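Local coordinates for protein plasmodium falciparum gamete antigen 27/25 (Plasmodium falciparum, PDB 1N81) that is essential for sexual development of the malaria parasite as a gametocyte protein, although its molecular activity is unknown and may involve dimerization, at residues A[79-82]-A[83-86]; A[141-144]-A[145-149]. One frame throughout, in Å; residues are numbered along the deposited sequence.

Contact 1. Residues A[79-82]-A[83-86]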
loop_
_atom_site.group_PDB
_atom_site.type_symbol
_atom_site.label_atom_id
_atom_site.label_comp_id
_atom_site.label_asym_id
_atom_site.label_seq_id
_atom_site.Cartn_x
_atom_site.Cartn_y
_atom_site.Cartn_z
ATOM N N ASN A 79 -9.913 -1.200 3.671
ATOM C CA ASN A 79 -10.575 -0.569 2.533
ATOM C C ASN A 79 -9.715 -0.652 1.284
ATOM O O ASN A 79 -10.184 -1.087 0.230
ATOM C CB ASN A 79 -10.886 0.913 2.796
ATOM C CG ASN A 79 -11.950 1.111 3.848
ATOM O OD1 ASN A 79 -12.801 0.259 4.034
ATOM N ND2 ASN A 79 -11.917 2.250 4.533
ATOM N N ARG A 80 -8.456 -0.233 1.404
ATOM C CA ARG A 80 -7.550 -0.245 0.251
ATOM C C ARG A 80 -7.403 -1.654 -0.312
ATOM O O ARG A 80 -7.372 -1.846 -1.526
ATOM C CB ARG A 80 -6.167 0.333 0.621
ATOM C CG ARG A 80 -6.130 1.889 0.675
ATOM C CD ARG A 80 -4.679 2.365 0.791
ATOM N NE ARG A 80 -4.040 1.865 2.013
ATOM C CZ ARG A 80 -4.077 2.495 3.179
ATOM N NH1 ARG A 80 -4.725 3.654 3.268
ATOM N NH2 ARG A 80 -3.442 1.988 4.240
ATOM N N ILE A 81 -7.327 -2.644 0.565
ATOM C CA ILE A 81 -7.173 -4.009 0.097
ATOM C C ILE A 81 -8.422 -4.422 -0.705
ATOM O O ILE A 81 -8.313 -4.920 -1.827
ATOM C CB ILE A 81 -6.939 -4.984 1.284
ATOM C CG1 ILE A 81 -5.492 -4.844 1.821
ATOM C CG2 ILE A 81 -7.210 -6.404 0.833
ATOM C CD1 ILE A 81 -5.203 -5.686 3.143
ATOM N N SER A 82 -9.605 -4.201 -0.137
ATOM C CA SER A 82 -10.824 -4.562 -0.849
ATOM C C SER A 82 -10.862 -3.828 -2.193
ATOM O O SER A 82 -11.215 -4.416 -3.211
ATOM C CB SER A 82 -12.070 -4.221 -0.024
ATOM O OG SER A 82 -13.214 -4.721 -0.697
ATOM N N ASP A 83 -10.476 -2.559 -2.219
ATOM C CA ASP A 83 -10.499 -1.871 -3.500
ATOM C C ASP A 83 -9.559 -2.497 -4.523
ATOM O O ASP A 83 -9.871 -2.532 -5.709
ATOM C CB ASP A 83 -10.202 -0.384 -3.319
ATOM C CG ASP A 83 -11.335 0.343 -2.582
ATOM O OD1 ASP A 83 -12.441 -0.243 -2.454
ATOM O OD2 ASP A 83 -11.129 1.492 -2.141
ATOM N N ARG A 84 -8.417 -3.007 -4.069
ATOM C CA ARG A 84 -7.470 -3.635 -4.983
ATOM C C ARG A 84 -8.078 -4.919 -5.515
ATOM O O ARG A 84 -7.854 -5.262 -6.671
ATOM C CB ARG A 84 -6.122 -3.937 -4.303
ATOM C CG ARG A 84 -5.254 -2.696 -4.013
ATOM C CD ARG A 84 -3.874 -3.104 -3.453
ATOM N NE ARG A 84 -3.181 -1.920 -2.958
ATOM C CZ ARG A 84 -3.191 -1.511 -1.695
ATOM N NH1 ARG A 84 -3.847 -2.198 -0.764
ATOM N NH2 ARG A 84 -2.566 -0.389 -1.379
ATOM N N LEU A 85 -8.837 -5.632 -4.676
ATOM C CA LEU A 85 -9.469 -6.883 -5.118
ATOM C C LEU A 85 -10.396 -6.586 -6.311
ATOM O O LEU A 85 -10.344 -7.259 -7.346
ATOM C CB LEU A 85 -10.290 -7.499 -3.985
ATOM C CG LEU A 85 -9.524 -7.788 -2.684
ATOM C CD1 LEU A 85 -10.444 -8.481 -1.709
ATOM C CD2 LEU A 85 -8.309 -8.630 -2.948
ATOM N N ILE A 86 -11.232 -5.566 -6.152
ATOM C CA ILE A 86 -12.172 -5.165 -7.200
ATOM C C ILE A 86 -11.447 -4.584 -8.427
ATOM O O ILE A 86 -11.861 -4.808 -9.553
ATOM C CB ILE A 86 -13.205 -4.171 -6.627
ATOM C CG1 ILE A 86 -14.156 -4.950 -5.702
ATOM C CG2 ILE A 86 -13.956 -3.467 -7.738
ATOM C CD1 ILE A 86 -15.147 -4.089 -4.979
HETATM O O HOH W 1 -14.531 -2.495 -1.395
#
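The side chains of Arg80 and Arg84, one helical turn apart, lie side by side, pointing the same way, with their guanidinium planes 67° apart. NH2 of Arg84 sits at the edge of the Arg80 group, near its plane, 4.3 Å from Arg80 NE. The Arg84 group, for its part, meets the backbone around Arg80 O and Ile81 N obliquely. Extended from CG to NE, the Arg84 chain runs back along the helix and places its NH1 within 3.7 Å of Arg80 CB. Glu22 OE1 forms salt bridges with both Arg80 NE and Arg84 NH1, Glu109 pairs with Arg84 NH2, and Gln168 accepts from Arg80 NH1; these partners probably help hold both cations here. Glu22 thus draws both guanidinium groups to one carboxylate oxygen, which probably fixes their rotation.

On the backbone, Arg84 N donates to Arg80 O at 3.0 Å, and Leu85 N reaches Ile81 O at the same length. Beside the latter bond, Leu85 CG rests 3.2 Å from Ile81 O and approaches Ile81 CG2 at 4.4 Å, an apolar pair that faces helix 50-63 through Ile53. Ser82 turns its hydroxyl anti to the backbone N (chi1 -174°), where OG bonds Leu47 O and, at 2.7 Å, a water. That water donates in turn to Asp83 OD1 over 3.2 Å, linking a buried serine to an exposed carboxylate. The whole is two turns of an amphipathic alpha-helix with i to i+4 bonding, set within an all-helical fold, in which neighbouring arginines enter a buried network of salt bridges and hydrogen bonds joining helix 71-89 to helices 13-35, 96-122 and 156-173.

Contact 2. Residues A[141-144]-A[145-149]; sequences MLFD and TYEYV
Helix 136-150 is amphipathic: in this part of it successive i to i+4 backbone bonds hold the helix, whose side chains face protein on one side and solvent on the other. Phe143 and Glu147 meet one turn apart: Glu147 CG approaches Phe143 CD2 obliquely at 4.0 Å, and the carboxylate plane stands 72° from the ring. Glu147 N donates to Phe143 O at 2.9 Å. The ring itself is packed edge-to-face with Phe154 and Tyr159. In Tyr146, CG lies beside the backbone N (chi1 -66°), which brings CD1 obliquely to within 3.1 Å of Leu142 O and CE1 to 4.4 Å from Leu142 CD2; its hydroxyl bonds Glu115 of helix 96-122. Met141 O receives Thr145 N at 3.3 Å and, weakly, Thr145 OG1. The side chains of Asp144 and Glu147 lie side by side, their carboxylate planes 23° apart, with Asp144 OD1 4.0 Å from Glu147 OE1. Arg140 NH2 bridges both of these oxygens, while Glu147 OE2 accepts from Phe154 N. One arginine thus probably balances two acidic groups that would otherwise repel, and the backbone bond from Phe154 further restrains the buried glutamate.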
loop_
_atom_site.group_PDB
_atom_site.type_symbol
_atom_site.label_atom_id
_atom_site.label_comp_id
_atom_site.label_asym_id
_atom_site.label_seq_id
_atom_site.Cartn_x
_atom_site.Cartn_y
_atom_site.Cartn_z
ATOM N N MET A 141 5.355 9.904 -12.431
ATOM C CA MET A 141 6.707 9.628 -12.888
ATOM C C MET A 141 7.307 8.425 -12.200
ATOM O O MET A 141 7.924 7.580 -12.858
ATOM C CB MET A 141 7.597 10.862 -12.720
ATOM C CG MET A 141 7.299 11.911 -13.777
ATOM S SD MET A 141 8.449 13.299 -13.718
ATOM C CE MET A 141 7.640 14.296 -12.576
ATOM N N LEU A 142 7.158 8.324 -10.884
ATOM C CA LEU A 142 7.685 7.141 -10.214
ATOM C C LEU A 142 7.003 5.870 -10.769
ATOM O O LEU A 142 7.663 4.826 -10.937
ATOM C CB LEU A 142 7.510 7.240 -8.697
ATOM C CG LEU A 142 8.401 8.272 -7.990
ATOM C CD1 LEU A 142 7.938 8.420 -6.543
ATOM C CD2 LEU A 142 9.881 7.838 -8.024
ATOM N N PHE A 143 5.708 5.973 -11.089
ATOM C CA PHE A 143 4.949 4.855 -11.647
ATOM C C PHE A 143 5.484 4.426 -13.016
ATOM O O PHE A 143 5.572 3.228 -13.310
ATOM C CB PHE A 143 3.453 5.196 -11.811
ATOM C CG PHE A 143 2.542 4.295 -11.027
ATOM C CD1 PHE A 143 2.222 4.593 -9.697
ATOM C CD2 PHE A 143 2.023 3.137 -11.602
ATOM C CE1 PHE A 143 1.407 3.738 -8.966
ATOM C CE2 PHE A 143 1.195 2.276 -10.870
ATOM C CZ PHE A 143 0.893 2.580 -9.558
ATOM N N ASP A 144 5.791 5.390 -13.877
ATOM C CA ASP A 144 6.339 5.052 -15.191
ATOM C C ASP A 144 7.604 4.223 -15.052
ATOM O O ASP A 144 7.814 3.238 -15.767
ATOM C CB ASP A 144 6.661 6.310 -15.980
ATOM C CG ASP A 144 5.416 7.056 -16.366
ATOM O OD1 ASP A 144 4.338 6.430 -16.301
ATOM O OD2 ASP A 144 5.506 8.246 -16.732
ATOM N N THR A 145 8.449 4.618 -14.114
ATOM C CA THR A 145 9.701 3.910 -13.907
ATOM C C THR A 145 9.536 2.484 -13.396
ATOM O O THR A 145 10.150 1.544 -13.917
ATOM C CB THR A 145 10.617 4.685 -12.940
ATOM O OG1 THR A 145 10.796 6.009 -13.444
ATOM C CG2 THR A 145 11.982 4.028 -12.870
ATOM N N TYR A 146 8.692 2.298 -12.391
ATOM C CA TYR A 146 8.535 0.962 -11.845
ATOM C C TYR A 146 7.672 0.004 -12.656
ATOM O O TYR A 146 7.898 -1.200 -12.590
ATOM C CB TYR A 146 8.109 1.044 -10.393
ATOM C CG TYR A 146 9.189 1.651 -9.552
ATOM C CD1 TYR A 146 9.011 2.894 -8.955
ATOM C CD2 TYR A 146 10.409 0.989 -9.361
ATOM C CE1 TYR A 146 10.012 3.469 -8.187
ATOM C CE2 TYR A 146 11.426 1.557 -8.595
ATOM C CZ TYR A 146 11.220 2.804 -8.005
ATOM O OH TYR A 146 12.210 3.373 -7.218
ATOM N N GLU A 147 6.712 0.527 -13.410
ATOM C CA GLU A 147 5.892 -0.287 -14.300
ATOM C C GLU A 147 6.883 -0.883 -15.317
ATOM O O GLU A 147 6.858 -2.073 -15.602
ATOM C CB GLU A 147 4.926 0.569 -15.118
ATOM C CG GLU A 147 3.580 0.831 -14.503
ATOM C CD GLU A 147 2.674 1.593 -15.453
ATOM O OE1 GLU A 147 3.146 2.583 -16.055
ATOM O OE2 GLU A 147 1.485 1.216 -15.593
ATOM N N TYR A 148 7.723 -0.009 -15.881
ATOM C CA TYR A 148 8.737 -0.379 -16.881
ATOM C C TYR A 148 9.676 -1.436 -16.328
ATOM O O TYR A 148 9.883 -2.490 -16.934
ATOM C CB TYR A 148 9.545 0.849 -17.317
ATOM C CG TYR A 148 10.725 0.501 -18.207
ATOM C CD1 TYR A 148 10.525 0.025 -19.495
ATOM C CD2 TYR A 148 12.040 0.555 -17.717
ATOM C CE1 TYR A 148 11.599 -0.405 -20.286
ATOM C CE2 TYR A 148 13.125 0.129 -18.491
ATOM C CZ TYR A 148 12.884 -0.351 -19.779
ATOM O OH TYR A 148 13.926 -0.765 -20.559
ATOM N N VAL A 149 10.224 -1.163 -15.151
ATOM C CA VAL A 149 11.147 -2.074 -14.506
ATOM C C VAL A 149 10.567 -3.451 -14.205
ATOM O O VAL A 149 11.245 -4.468 -14.335
ATOM C CB VAL A 149 11.654 -1.466 -13.196
ATOM C CG1 VAL A 149 12.151 -2.544 -12.270
ATOM C CG2 VAL A 149 12.763 -0.468 -13.498
#

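Both contacts are short runs within one helix, but contact 1 is largely buried, about 10 Å from the centre of the chain to its own centre, whereas contact 2 lies about 16 Å out and is partly open to solvent. Their centres are 22 Å apart and they do not touch, yet helices 96-122 and 156-173 serve as common neighbours. Each pairs like charges under a shared opposite one, with the signs exchanged: two arginines gather at a glutamate in residues 79-86, and two acids at an arginine in residues 141-149. Inside, the charges tie helices together; nearer the surface, the shared arginine belongs to the same helix, and aromatic rings make much of the inward packing.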